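Local atomic coordinates of UPF0678 fatty acid-binding protein-like protein ERS007657_00996 (Mycobacterium tuberculosis, PDB entry 6R3W), a protein that binds one heme b in a ten-stranded beta-barrel and probably acts as a peroxynitrite isomerase, converting peroxynitrite to nitrate. Residues 46-54 against 65-73. Residues are numbered along the deposited sequence; the frame is centred on the assembly and turned at random. Where two conformers were deposited one is given.
Sequences KPFLTYTQQ and HSETGYLRV. With HEM (protoporphyrin IX containing Fe), chain B.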
loop_
_atom_site.group_PDB
_atom_site.type_symbol
_atom_site.label_atom_id
_atom_site.label_comp_id
_atom_site.label_asym_id
_atom_site.label_seq_id
_atom_site.Cartn_x
_atom_site.Cartn_y
_atom_site.Cartn_z
ATOM N N LYS A 46 17.963 -7.524 -4.326
ATOM C CA LYS A 46 17.999 -6.356 -5.241
ATOM C C LYS A 46 17.372 -5.144 -4.552
ATOM O O LYS A 46 16.785 -5.280 -3.470
ATOM C CB LYS A 46 17.287 -6.725 -6.535
ATOM C CG LYS A 46 17.917 -7.859 -7.324
ATOM C CD LYS A 46 17.259 -8.061 -8.653
ATOM C CE LYS A 46 17.925 -9.105 -9.508
ATOM N NZ LYS A 46 17.225 -9.222 -10.804
ATOM N N PRO A 47 17.480 -3.928 -5.140
ATOM C CA PRO A 47 16.985 -2.716 -4.481
ATOM C C PRO A 47 15.462 -2.539 -4.596
ATOM O O PRO A 47 14.969 -1.433 -4.922
ATOM C CB PRO A 47 17.702 -1.548 -5.172
ATOM C CG PRO A 47 18.519 -2.134 -6.281
ATOM C CD PRO A 47 18.351 -3.627 -6.274
ATOM N N PHE A 48 14.726 -3.578 -4.237
ATOM C CA PHE A 48 13.260 -3.512 -4.096
ATOM C C PHE A 48 12.826 -4.540 -3.071
ATOM O O PHE A 48 13.489 -5.593 -2.911
ATOM C CB PHE A 48 12.562 -3.763 -5.447
ATOM C CG PHE A 48 12.795 -5.126 -6.065
ATOM C CD1 PHE A 48 11.994 -6.220 -5.746
ATOM C CD2 PHE A 48 13.775 -5.296 -7.021
ATOM C CE1 PHE A 48 12.206 -7.455 -6.336
ATOM C CE2 PHE A 48 13.963 -6.523 -7.632
ATOM C CZ PHE A 48 13.193 -7.600 -7.281
ATOM N N LEU A 49 11.725 -4.239 -2.412
ATOM C CA LEU A 49 10.966 -5.209 -1.613
ATOM C C LEU A 49 9.886 -5.828 -2.493
ATOM O O LEU A 49 9.261 -5.114 -3.298
ATOM C CB LEU A 49 10.324 -4.525 -0.399
ATOM C CG LEU A 49 11.274 -3.839 0.559
ATOM C CD1 LEU A 49 10.499 -3.169 1.674
ATOM C CD2 LEU A 49 12.290 -4.810 1.120
ATOM N N THR A 50 9.621 -7.110 -2.303
ATOM C CA THR A 50 8.382 -7.738 -2.756
ATOM C C THR A 50 7.301 -7.428 -1.733
ATOM O O THR A 50 7.601 -7.345 -0.523
ATOM C CB THR A 50 8.555 -9.239 -2.980
ATOM O OG1 THR A 50 8.834 -9.858 -1.715
ATOM C CG2 THR A 50 9.670 -9.542 -3.949
ATOM N N TYR A 51 6.067 -7.317 -2.195
ATOM C CA TYR A 51 4.931 -6.907 -1.355
ATOM C C TYR A 51 3.682 -7.627 -1.809
ATOM O O TYR A 51 3.351 -7.587 -2.999
ATOM C CB TYR A 51 4.743 -5.399 -1.418
ATOM C CG TYR A 51 3.427 -4.883 -0.886
ATOM C CD1 TYR A 51 3.125 -4.871 0.468
ATOM C CD2 TYR A 51 2.429 -4.508 -1.765
ATOM C CE1 TYR A 51 1.897 -4.426 0.920
ATOM C CE2 TYR A 51 1.209 -4.031 -1.325
ATOM C CZ TYR A 51 0.943 -3.984 0.024
ATOM O OH TYR A 51 -0.281 -3.552 0.474
ATOM N N THR A 52 2.968 -8.212 -0.859
ATOM C CA THR A 52 1.640 -8.772 -1.124
ATOM C C THR A 52 0.693 -8.424 0.014
ATOM O O THR A 52 1.129 -8.442 1.167
ATOM C CB THR A 52 1.712 -10.270 -1.356
ATOM O OG1 THR A 52 2.304 -10.827 -0.178
ATOM C CG2 THR A 52 2.494 -10.616 -2.608
ATOM N N GLN A 53 -0.560 -8.244 -0.338
ATOM C CA GLN A 53 -1.660 -7.932 0.576
ATOM C C GLN A 53 -2.800 -8.882 0.263
ATOM O O GLN A 53 -3.158 -9.005 -0.923
ATOM C CB GLN A 53 -2.115 -6.476 0.404
ATOM C CG GLN A 53 -3.319 -6.103 1.271
ATOM C CD GLN A 53 -4.132 -4.986 0.676
ATOM O OE1 GLN A 53 -4.164 -3.871 1.198
ATOM N NE2 GLN A 53 -4.846 -5.286 -0.400
ATOM N N GLN A 54 -3.433 -9.423 1.291
ATOM C CA GLN A 54 -4.759 -10.066 1.170
ATOM C C GLN A 54 -5.672 -9.485 2.233
ATOM O O GLN A 54 -5.270 -9.398 3.389
ATOM C CB GLN A 54 -4.689 -11.584 1.273
ATOM C CG GLN A 54 -6.041 -12.267 1.011
ATOM C CD GLN A 54 -6.579 -12.065 -0.393
ATOM O OE1 GLN A 54 -6.011 -12.561 -1.377
ATOM N NE2 GLN A 54 -7.777 -11.487 -0.480
ATOM N N HIS A 65 -10.339 -7.478 -1.297
ATOM C CA HIS A 65 -9.289 -6.951 -2.184
ATOM C C HIS A 65 -7.970 -7.694 -1.907
ATOM O O HIS A 65 -7.701 -8.066 -0.749
ATOM C CB HIS A 65 -9.162 -5.436 -1.968
ATOM C CG HIS A 65 -8.083 -4.790 -2.773
ATOM N ND1 HIS A 65 -6.832 -4.497 -2.252
ATOM C CD2 HIS A 65 -8.077 -4.365 -4.053
ATOM C CE1 HIS A 65 -6.130 -3.864 -3.172
ATOM N NE2 HIS A 65 -6.867 -3.804 -4.305
ATOM N N SER A 66 -7.112 -7.761 -2.905
ATOM C CA SER A 66 -5.690 -8.088 -2.716
ATOM C C SER A 66 -4.890 -7.166 -3.632
ATOM O O SER A 66 -5.486 -6.528 -4.513
ATOM C CB SER A 66 -5.419 -9.547 -2.977
ATOM O OG SER A 66 -5.738 -9.861 -4.324
ATOM N N GLU A 67 -3.594 -7.076 -3.418
ATOM C CA GLU A 67 -2.684 -6.403 -4.348
ATOM C C GLU A 67 -1.330 -7.057 -4.216
ATOM O O GLU A 67 -1.035 -7.659 -3.177
ATOM C CB GLU A 67 -2.661 -4.893 -4.114
ATOM C CG GLU A 67 -2.341 -4.500 -2.679
ATOM C CD GLU A 67 -2.491 -3.021 -2.333
ATOM O OE1 GLU A 67 -3.385 -2.350 -2.932
ATOM O OE2 GLU A 67 -1.783 -2.551 -1.425
ATOM N N THR A 68 -0.513 -6.900 -5.228
ATOM C CA THR A 68 0.791 -7.560 -5.282
ATOM C C THR A 68 1.731 -6.716 -6.146
ATOM O O THR A 68 1.286 -6.199 -7.190
ATOM C CB THR A 68 0.650 -9.008 -5.761
ATOM O OG1 THR A 68 1.927 -9.639 -5.642
ATOM C CG2 THR A 68 0.103 -9.106 -7.163
ATOM N N GLY A 69 3.001 -6.686 -5.786
ATOM C CA GLY A 69 4.011 -6.015 -6.587
ATOM C C GLY A 69 5.238 -5.721 -5.793
ATOM O O GLY A 69 5.719 -6.627 -5.068
ATOM N N TYR A 70 5.806 -4.544 -5.996
ATOM C CA TYR A 70 7.187 -4.238 -5.599
ATOM C C TYR A 70 7.265 -2.817 -5.069
ATOM O O TYR A 70 6.612 -1.915 -5.603
ATOM C CB TYR A 70 8.131 -4.442 -6.782
ATOM C CG TYR A 70 7.959 -5.781 -7.440
ATOM C CD1 TYR A 70 8.557 -6.915 -6.913
ATOM C CD2 TYR A 70 7.157 -5.937 -8.553
ATOM C CE1 TYR A 70 8.322 -8.173 -7.446
ATOM C CE2 TYR A 70 6.949 -7.176 -9.127
ATOM C CZ TYR A 70 7.523 -8.295 -8.571
ATOM O OH TYR A 70 7.306 -9.509 -9.164
ATOM N N LEU A 71 8.090 -2.625 -4.053
ATOM C CA LEU A 71 8.468 -1.293 -3.561
ATOM C C LEU A 71 9.942 -1.087 -3.894
ATOM O O LEU A 71 10.795 -1.683 -3.245
ATOM C CB LEU A 71 8.174 -1.204 -2.066
ATOM C CG LEU A 71 8.392 0.171 -1.428
ATOM C CD1 LEU A 71 7.573 1.257 -2.097
ATOM C CD2 LEU A 71 8.078 0.125 0.048
ATOM N N ARG A 72 10.205 -0.303 -4.919
ATOM C CA ARG A 72 11.565 -0.001 -5.406
ATOM C C ARG A 72 12.092 1.219 -4.658
ATOM O O ARG A 72 11.342 2.191 -4.465
ATOM C CB ARG A 72 11.532 0.312 -6.906
ATOM C CG ARG A 72 11.187 -0.877 -7.778
ATOM C CD ARG A 72 10.612 -0.517 -9.144
ATOM N NE ARG A 72 11.332 0.547 -9.826
ATOM C CZ ARG A 72 12.393 0.397 -10.614
ATOM N NH1 ARG A 72 12.973 -0.792 -10.775
ATOM N NH2 ARG A 72 12.904 1.460 -11.193
ATOM N N VAL A 73 13.375 1.224 -4.361
ATOM C CA VAL A 73 14.053 2.454 -3.913
ATOM C C VAL A 73 14.769 3.068 -5.120
ATOM O O VAL A 73 15.644 2.418 -5.698
ATOM C CB VAL A 73 14.981 2.175 -2.720
ATOM C CG1 VAL A 73 15.869 3.368 -2.419
ATOM C CG2 VAL A 73 14.176 1.791 -1.497
HETATM C CHA HEM B . -15.320 -0.186 -3.722
HETATM C CHB HEM B . -12.987 -2.694 -0.355
HETATM C CHC HEM B . -8.711 -1.161 -2.116
HETATM C CHD HEM B . -11.076 0.960 -5.797
HETATM C C1A HEM B . -15.038 -1.003 -2.657
HETATM C C2A HEM B . -16.027 -1.733 -1.913
HETATM C C3A HEM B . -15.361 -2.440 -0.976
HETATM C C4A HEM B . -13.980 -2.144 -1.121
HETATM C CMA HEM B . -15.955 -3.401 0.015
HETATM C CAA HEM B . -17.518 -1.713 -2.152
HETATM C CBA HEM B . -17.995 -3.038 -2.735
HETATM C CGA HEM B . -17.359 -3.281 -4.061
HETATM O O1A HEM B . -16.674 -4.311 -4.234
HETATM O O2A HEM B . -17.552 -2.483 -5.001
HETATM C C1B HEM B . -11.611 -2.443 -0.514
HETATM C C2B HEM B . -10.600 -3.034 0.304
HETATM C C3B HEM B . -9.379 -2.573 -0.157
HETATM C C4B HEM B . -9.686 -1.737 -1.326
HETATM C CMB HEM B . -10.831 -3.983 1.457
HETATM C CAB HEM B . -8.011 -2.802 0.358
HETATM C CBB HEM B . -7.776 -3.001 1.640
HETATM C C1C HEM B . -8.985 -0.483 -3.306
HETATM C C2C HEM B . -8.014 0.044 -4.187
HETATM C C3C HEM B . -8.685 0.576 -5.256
HETATM C C4C HEM B . -10.092 0.468 -4.973
HETATM C CMC HEM B . -6.541 -0.007 -3.946
HETATM C CAC HEM B . -8.143 1.130 -6.517
HETATM C CBC HEM B . -7.144 0.537 -7.181
HETATM C C1D HEM B . -12.428 0.871 -5.491
HETATM C C2D HEM B . -13.481 1.414 -6.359
HETATM C C3D HEM B . -14.646 1.091 -5.796
HETATM C C4D HEM B . -14.329 0.360 -4.551
HETATM C CMD HEM B . -13.281 2.119 -7.673
HETATM C CAD HEM B . -15.962 1.069 -6.523
HETATM C CBD HEM B . -16.725 2.283 -6.254
HETATM C CGD HEM B . -18.028 2.261 -7.058
HETATM O O1D HEM B . -18.553 1.267 -7.663
HETATM O O2D HEM B . -18.563 3.279 -7.118
HETATM N NA HEM B . -13.781 -1.301 -2.154
HETATM N NB HEM B . -11.025 -1.692 -1.467
HETATM N NC HEM B . -10.238 -0.186 -3.772
HETATM N ND HEM B . -12.982 0.228 -4.411
HETATM FE FE HEM B . -12.043 -0.654 -2.935
HETATM O O HOH W 1 -5.741 -12.733 -4.242
HETATM O O HOH W 2 -11.975 -2.450 -4.110
#
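Tyr51 and Glu67 meet on the inner face of an antiparallel beta hairpin, strands 48-57 and 63-73 of the nitrobindin barrel. Tyr51 is paired with Gly69, and with CG anti to the backbone N (chi1 166°) its ring runs along its own strand toward Gln53. That brings OH to the carboxylate of Glu67, where it donates to the anti lone pair of OE2 at 2.6 Å, with ring and carboxylate planes 64° apart. The same OE2 also takes a salt bridge from Arg130, so a buried carboxylate is gripped by a hydroxyl and a guanidinium, which would be expected to keep it ionised. Beside it the Gln53 amide stacks nearly parallel on the Glu67 carboxylate, with Gln53 CD 4.0 Å from Glu67 CD. Further along, at the heme, His65 lays one face of its imidazole over heme, the CHC carbon 3.6 Å above the ring plane, while its NE2 is hydrogen-bonded to His85. Gln53 and His65 both belong to the heme pocket. On the outer face, Phe48 and Tyr70 stand side by side, planes almost perpendicular and Phe48 CD1 3.7 Å from Tyr70 CD1; the methyl CG2 of Thr50 reaches the Tyr70 ring edge. Near the heme end of this face, one water joins Gln54 OE1 to Ser66 OG, 2.9 Å from each.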